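Hypothetical protein PH1109 (Pyrococcus horikoshii, PDB 2D59) is an uncharacterised archaeal protein of the CoA-binding domain family, built on a Rossmann-like fold with a parallel beta sheet. Local coordinates at residues V52-P57 / R65-V71; F84-T90 / N110-R114. All coordinates share one frame; numbering follows the deposited sequence.

Interaction 1. Residues V52-P57 / R65-V71; sequences VYPVNP and RKCYPSV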
loop_
_atom_site.group_PDB
_atom_site.type_symbol
_atom_site.label_atom_id
_atom_site.label_comp_id
_atom_site.label_asym_id
_atom_site.label_seq_id
_atom_site.Cartn_x
_atom_site.Cartn_y
_atom_site.Cartn_z
ATOM N N VAL A 52 8.069 -6.626 -1.080
ATOM C CA VAL A 52 6.927 -6.155 -1.848
ATOM C C VAL A 52 6.320 -7.220 -2.752
ATOM O O VAL A 52 7.000 -7.796 -3.601
ATOM C CB VAL A 52 7.320 -4.933 -2.716
ATOM C CG1 VAL A 52 6.081 -4.313 -3.345
ATOM C CG2 VAL A 52 8.052 -3.902 -1.860
ATOM N N TYR A 53 5.030 -7.463 -2.551
ATOM C CA TYR A 53 4.271 -8.439 -3.320
ATOM C C TYR A 53 3.249 -7.670 -4.148
ATOM O O TYR A 53 2.198 -7.270 -3.645
ATOM C CB TYR A 53 3.587 -9.407 -2.352
ATOM C CG TYR A 53 4.571 -10.072 -1.414
ATOM C CD1 TYR A 53 5.305 -11.188 -1.816
ATOM C CD2 TYR A 53 4.824 -9.540 -0.150
ATOM C CE1 TYR A 53 6.267 -11.750 -0.986
ATOM C CE2 TYR A 53 5.783 -10.094 0.691
ATOM C CZ TYR A 53 6.504 -11.198 0.268
ATOM O OH TYR A 53 7.456 -11.741 1.096
ATOM N N PRO A 54 3.555 -7.434 -5.434
ATOM C CA PRO A 54 2.637 -6.698 -6.304
ATOM C C PRO A 54 1.333 -7.424 -6.595
ATOM O O PRO A 54 1.299 -8.651 -6.696
ATOM C CB PRO A 54 3.470 -6.458 -7.560
ATOM C CG PRO A 54 4.358 -7.661 -7.604
ATOM C CD PRO A 54 4.775 -7.829 -6.162
ATOM N N VAL A 55 0.263 -6.644 -6.718
ATOM C CA VAL A 55 -1.061 -7.175 -7.007
ATOM C C VAL A 55 -1.702 -6.430 -8.173
ATOM O O VAL A 55 -1.867 -5.213 -8.131
ATOM C CB VAL A 55 -2.006 -7.052 -5.793
ATOM C CG1 VAL A 55 -3.409 -7.507 -6.186
ATOM C CG2 VAL A 55 -1.482 -7.877 -4.633
ATOM N N ASN A 56 -2.055 -7.176 -9.215
ATOM C CA ASN A 56 -2.706 -6.618 -10.394
ATOM C C ASN A 56 -3.053 -7.763 -11.339
ATOM O O ASN A 56 -2.167 -8.398 -11.906
ATOM C CB ASN A 56 -1.791 -5.627 -11.121
ATOM C CG ASN A 56 -2.545 -4.780 -12.135
ATOM O OD1 ASN A 56 -3.421 -5.275 -12.847
ATOM N ND2 ASN A 56 -2.205 -3.498 -12.208
ATOM N N PRO A 57 -4.351 -8.048 -11.511
ATOM C CA PRO A 57 -4.808 -9.127 -12.393
ATOM C C PRO A 57 -4.289 -9.016 -13.828
ATOM O O PRO A 57 -4.275 -10.003 -14.564
ATOM C CB PRO A 57 -6.327 -9.000 -12.325
ATOM C CG PRO A 57 -6.551 -8.518 -10.929
ATOM C CD PRO A 57 -5.490 -7.448 -10.792
ATOM N N ARG A 65 9.256 -9.225 -9.534
ATOM C CA ARG A 65 8.454 -9.833 -8.477
ATOM C C ARG A 65 7.200 -10.487 -9.053
ATOM O O ARG A 65 6.561 -9.930 -9.947
ATOM C CB ARG A 65 8.047 -8.764 -7.460
ATOM C CG ARG A 65 9.222 -8.051 -6.799
ATOM C CD ARG A 65 9.945 -8.955 -5.812
ATOM N NE ARG A 65 9.087 -9.320 -4.686
ATOM C CZ ARG A 65 9.383 -10.256 -3.791
ATOM N NH1 ARG A 65 10.522 -10.932 -3.881
ATOM N NH2 ARG A 65 8.533 -10.521 -2.806
ATOM N N LYS A 66 6.851 -11.665 -8.544
ATOM C CA LYS A 66 5.653 -12.344 -9.024
ATOM C C LYS A 66 4.450 -11.481 -8.663
ATOM O O LYS A 66 4.298 -11.069 -7.513
ATOM C CB LYS A 66 5.505 -13.723 -8.382
ATOM C CG LYS A 66 4.259 -14.464 -8.846
ATOM C CD LYS A 66 4.171 -15.853 -8.244
ATOM C CE LYS A 66 2.923 -16.574 -8.729
ATOM N NZ LYS A 66 2.840 -17.953 -8.176
ATOM N N CYS A 67 3.596 -11.213 -9.645
ATOM C CA CYS A 67 2.419 -10.382 -9.424
ATOM C C CYS A 67 1.147 -11.222 -9.319
ATOM O O CYS A 67 0.862 -12.037 -10.194
ATOM C CB CYS A 67 2.292 -9.371 -10.562
ATOM S SG CYS A 67 1.086 -8.065 -10.273
ATOM N N TYR A 68 0.388 -11.014 -8.245
ATOM C CA TYR A 68 -0.843 -11.766 -8.014
ATOM C C TYR A 68 -2.104 -10.995 -8.411
ATOM O O TYR A 68 -2.142 -9.767 -8.351
ATOM C CB TYR A 68 -0.930 -12.177 -6.538
ATOM C CG TYR A 68 0.265 -12.969 -6.055
ATOM C CD1 TYR A 68 1.480 -12.340 -5.772
ATOM C CD2 TYR A 68 0.192 -14.353 -5.909
ATOM C CE1 TYR A 68 2.592 -13.073 -5.357
ATOM C CE2 TYR A 68 1.296 -15.095 -5.497
ATOM C CZ TYR A 68 2.490 -14.451 -5.223
ATOM O OH TYR A 68 3.578 -15.190 -4.814
ATOM N N PRO A 69 -3.156 -11.715 -8.836
ATOM C CA PRO A 69 -4.407 -11.066 -9.239
ATOM C C PRO A 69 -5.225 -10.566 -8.049
ATOM O O PRO A 69 -6.108 -9.724 -8.203
ATOM C CB PRO A 69 -5.123 -12.164 -10.021
ATOM C CG PRO A 69 -4.699 -13.397 -9.300
ATOM C CD PRO A 69 -3.217 -13.168 -9.083
ATOM N N SER A 70 -4.922 -11.090 -6.865
ATOM C CA SER A 70 -5.619 -10.708 -5.641
ATOM C C SER A 70 -4.690 -10.750 -4.433
ATOM O O SER A 70 -3.714 -11.500 -4.414
ATOM C CB SER A 70 -6.805 -11.643 -5.395
ATOM O OG SER A 70 -7.278 -11.522 -4.064
ATOM N N VAL A 71 -5.001 -9.944 -3.423
ATOM C CA VAL A 71 -4.195 -9.897 -2.209
ATOM C C VAL A 71 -4.201 -11.240 -1.483
ATOM O O VAL A 71 -3.189 -11.654 -0.913
ATOM C CB VAL A 71 -4.706 -8.808 -1.236
ATOM C CG1 VAL A 71 -3.943 -8.883 0.075
ATOM C CG2 VAL A 71 -4.543 -7.433 -1.861
#
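Arg65 folds its side chain back onto the end strand 51-55 and takes hold of the carbonyl of Val52. The chain is bent at chi2 (-72°) and chi3 (-65°), which brings Arg65 NE to 2.8 Å from Val52 O in a hydrogen bond near the guanidinium plane, while its NH2 adds a weak second one. Arg65 NH2 also sits 3.2 Å from Tyr53 CE1, the guanidinium and ring planes being 60° apart; the hydroxyl of Tyr53 is bonded to Lys24. Closer to the backbone, Arg65 CB packs on Pro54 CD. Lys66 contributes its carbonyl, with Pro54 CG 3.4 Å from Lys66 O. At Cys67 the thiol swings over the start of the loop, Cys67 SG lying 3.4 Å from Asn56 N and touching CB of both Pro54 and Asn56. Tyr68 makes the one beta bridge, with Val55: Tyr68 N binds Pro54 O at 3.0 Å and Tyr68 O receives Asn56 N at 2.7 Å, while its ring turns an edge to Pro54 O. Pro69 then lies against the ring of Pro57, and Val71 CG2 meets Val55 CG2 at 4.2 Å, near helix 87-100. The carbonyls of Val52, Pro54 and Tyr68 are thus paired, by the Arg65 guanidinium and two main-chain amides, with prolines and valines packed around them; the negative end of the Val52 carbonyl dipole would probably stabilise the guanidinium charge.

Interaction 2. Residues F84-T90 / N110-R114; sequences FVKPKLT and NTYNR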
loop_
_atom_site.group_PDB
_atom_site.type_symbol
_atom_site.label_atom_id
_atom_site.label_comp_id
_atom_site.label_asym_id
_atom_site.label_seq_id
_atom_site.Cartn_x
_atom_site.Cartn_y
_atom_site.Cartn_z
ATOM N N PHE A 84 -3.051 1.772 -5.148
ATOM C CA PHE A 84 -2.809 2.705 -6.240
ATOM C C PHE A 84 -3.994 2.749 -7.206
ATOM O O PHE A 84 -3.933 3.412 -8.242
ATOM C CB PHE A 84 -1.533 2.316 -6.994
ATOM C CG PHE A 84 -0.269 2.688 -6.274
ATOM C CD1 PHE A 84 0.286 3.955 -6.428
ATOM C CD2 PHE A 84 0.355 1.779 -5.423
ATOM C CE1 PHE A 84 1.450 4.315 -5.743
ATOM C CE2 PHE A 84 1.516 2.128 -4.733
ATOM C CZ PHE A 84 2.063 3.396 -4.895
ATOM N N VAL A 85 -5.077 2.059 -6.856
ATOM C CA VAL A 85 -6.264 2.016 -7.711
ATOM C C VAL A 85 -7.314 3.087 -7.406
ATOM O O VAL A 85 -7.299 3.711 -6.345
ATOM C CB VAL A 85 -6.942 0.628 -7.648
ATOM C CG1 VAL A 85 -5.977 -0.440 -8.145
ATOM C CG2 VAL A 85 -7.394 0.320 -6.225
ATOM N N LYS A 86 -8.226 3.286 -8.355
ATOM C CA LYS A 86 -9.288 4.279 -8.230
ATOM C C LYS A 86 -10.145 4.016 -6.998
ATOM O O LYS A 86 -10.340 2.871 -6.601
ATOM C CB LYS A 86 -10.172 4.264 -9.483
ATOM C CG LYS A 86 -9.410 4.004 -10.772
ATOM C CD LYS A 86 -8.232 4.952 -10.939
ATOM C CE LYS A 86 -7.289 4.455 -12.027
ATOM N NZ LYS A 86 -6.786 3.079 -11.724
ATOM N N PRO A 87 -10.673 5.084 -6.381
ATOM C CA PRO A 87 -11.513 4.969 -5.187
ATOM C C PRO A 87 -12.591 3.890 -5.277
ATOM O O PRO A 87 -12.780 3.114 -4.343
ATOM C CB PRO A 87 -12.107 6.368 -5.057
ATOM C CG PRO A 87 -10.995 7.236 -5.546
ATOM C CD PRO A 87 -10.533 6.495 -6.786
ATOM N N LYS A 88 -13.288 3.845 -6.406
ATOM C CA LYS A 88 -14.363 2.882 -6.613
ATOM C C LYS A 88 -13.891 1.430 -6.581
ATOM O O LYS A 88 -14.695 0.517 -6.391
ATOM C CB LYS A 88 -15.058 3.162 -7.948
ATOM C CG LYS A 88 -16.380 2.434 -8.135
ATOM C CD LYS A 88 -17.433 2.941 -7.159
ATOM C CE LYS A 88 -18.766 2.241 -7.367
ATOM N NZ LYS A 88 -19.818 2.766 -6.451
ATOM N N LEU A 89 -12.590 1.217 -6.758
ATOM C CA LEU A 89 -12.039 -0.134 -6.767
ATOM C C LEU A 89 -11.351 -0.544 -5.468
ATOM O O LEU A 89 -10.989 -1.708 -5.297
ATOM C CB LEU A 89 -11.051 -0.281 -7.925
ATOM C CG LEU A 89 -11.597 0.018 -9.323
ATOM C CD1 LEU A 89 -10.469 -0.060 -10.341
ATOM C CD2 LEU A 89 -12.704 -0.968 -9.663
ATOM N N THR A 90 -11.171 0.400 -4.550
ATOM C CA THR A 90 -10.505 0.091 -3.292
ATOM C C THR A 90 -11.322 -0.800 -2.363
ATOM O O THR A 90 -10.757 -1.545 -1.564
ATOM C CB THR A 90 -10.124 1.375 -2.530
ATOM O OG1 THR A 90 -11.309 2.090 -2.160
ATOM C CG2 THR A 90 -9.245 2.261 -3.403
ATOM N N ASN A 110 -5.166 10.351 -4.418
ATOM C CA ASN A 110 -6.334 10.204 -5.280
ATOM C C ASN A 110 -6.916 8.795 -5.366
ATOM O O ASN A 110 -7.363 8.373 -6.432
ATOM C CB ASN A 110 -6.000 10.697 -6.692
ATOM C CG ASN A 110 -5.492 12.127 -6.707
ATOM O OD1 ASN A 110 -4.442 12.431 -6.140
ATOM N ND2 ASN A 110 -6.237 13.013 -7.356
ATOM N N THR A 111 -6.919 8.073 -4.250
ATOM C CA THR A 111 -7.470 6.719 -4.228
ATOM C C THR A 111 -8.458 6.537 -3.077
ATOM O O THR A 111 -9.149 5.522 -2.997
ATOM C CB THR A 111 -6.366 5.654 -4.038
ATOM O OG1 THR A 111 -5.882 5.708 -2.689
ATOM C CG2 THR A 111 -5.208 5.901 -4.985
ATOM N N TYR A 112 -8.533 7.522 -2.190
ATOM C CA TYR A 112 -9.400 7.408 -1.024
ATOM C C TYR A 112 -10.907 7.334 -1.267
ATOM O O TYR A 112 -11.474 8.114 -2.034
ATOM C CB TYR A 112 -9.094 8.543 -0.043
ATOM C CG TYR A 112 -9.637 8.298 1.340
ATOM C CD1 TYR A 112 -10.875 8.811 1.733
ATOM C CD2 TYR A 112 -8.914 7.538 2.260
ATOM C CE1 TYR A 112 -11.378 8.575 3.013
ATOM C CE2 TYR A 112 -9.404 7.296 3.536
ATOM C CZ TYR A 112 -10.633 7.818 3.907
ATOM O OH TYR A 112 -11.097 7.584 5.182
ATOM N N ASN A 113 -11.540 6.378 -0.593
ATOM C CA ASN A 113 -12.984 6.159 -0.654
ATOM C C ASN A 113 -13.398 5.985 0.803
ATOM O O ASN A 113 -12.894 5.094 1.486
ATOM C CB ASN A 113 -13.307 4.881 -1.436
ATOM C CG ASN A 113 -14.795 4.576 -1.460
ATOM O OD1 ASN A 113 -15.534 5.080 -2.306
ATOM N ND2 ASN A 113 -15.244 3.761 -0.518
ATOM N N ARG A 114 -14.307 6.826 1.289
ATOM C CA ARG A 114 -14.711 6.737 2.690
ATOM C C ARG A 114 -15.409 5.440 3.081
ATOM O O ARG A 114 -15.259 4.971 4.206
ATOM C CB ARG A 114 -15.590 7.930 3.083
ATOM C CG ARG A 114 -16.960 7.972 2.441
ATOM C CD ARG A 114 -17.805 9.065 3.091
ATOM N NE ARG A 114 -18.078 8.770 4.497
ATOM C CZ ARG A 114 -18.932 7.837 4.908
ATOM N NH1 ARG A 114 -19.123 7.624 6.204
ATOM N NH2 ARG A 114 -19.608 7.123 4.021
#
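Pro87 and Thr111 bring the two segments together, their CA atoms 4.5 Å apart, and most of the close approaches are of carbonyl oxygens to carbon atoms. Thr111 O lies 3.3 Å from Pro87 CA in a CA-H...O contact, with an angle of 141° at the hydrogen, and it is also 3.3 Å from Thr90 CG2. The proline ring rests along the loop backbone: CG faces the carbonyl of Thr111, and Pro87 CB comes within 3.5 Å of Tyr112 O. In the other direction, CB and CG2 of Thr111 press on Val85 O, the nearer being CB at 3.2 Å; this oxygen is buried and has no polar partner in the model. Asn113 CB rests against both Pro87 O and Thr90 OG1.

The next shell fixes these groups. With OG1 of Thr90 lying between the backbone N and the carbonyl carbon (chi1 64°), the hydroxyl reaches back to bond Pro87 O at 2.8 Å, an oxygen that also accepts from Thr90 N, and CG2, beside the backbone N, meets Thr111 O. The hydroxyl of Thr111 is bonded to Gln108 O, consistent with its methyl being turned toward the 84-85 backbone. Farther out, the ring of Tyr112 stacks edge-to-face with Phe107. Asn113 occupies the N-cap position of the helix beginning at Arg114, so the beginnings of two helices adjoin just beyond strands 80-83 and 104-107, an arrangement consistent with neighbouring strand-loop-helix units of a Rossmann-like fold.

Read from the N terminus, the chain passes through strand 24-28 and helix 37-47 before reaching strand 51-55, where interaction 1 opens. It closes the short excursion of residues 58-64, which carries strand 61-62, the partner of strand 65-66, and binds it back to the edge of the parallel sheet. Strand 80-83 then leads into interaction 2, which closes a longer loop containing most of helix 87-100 and strand 104-107. The two contacts follow in series, neither nested nor crossed, with centres about 17 Å apart and nearest atoms about 6 Å apart. Helix 87-100 serves both contacts: its first turn belongs to interaction 2, and Tyr93 and Gln96 farther along meet interaction 1.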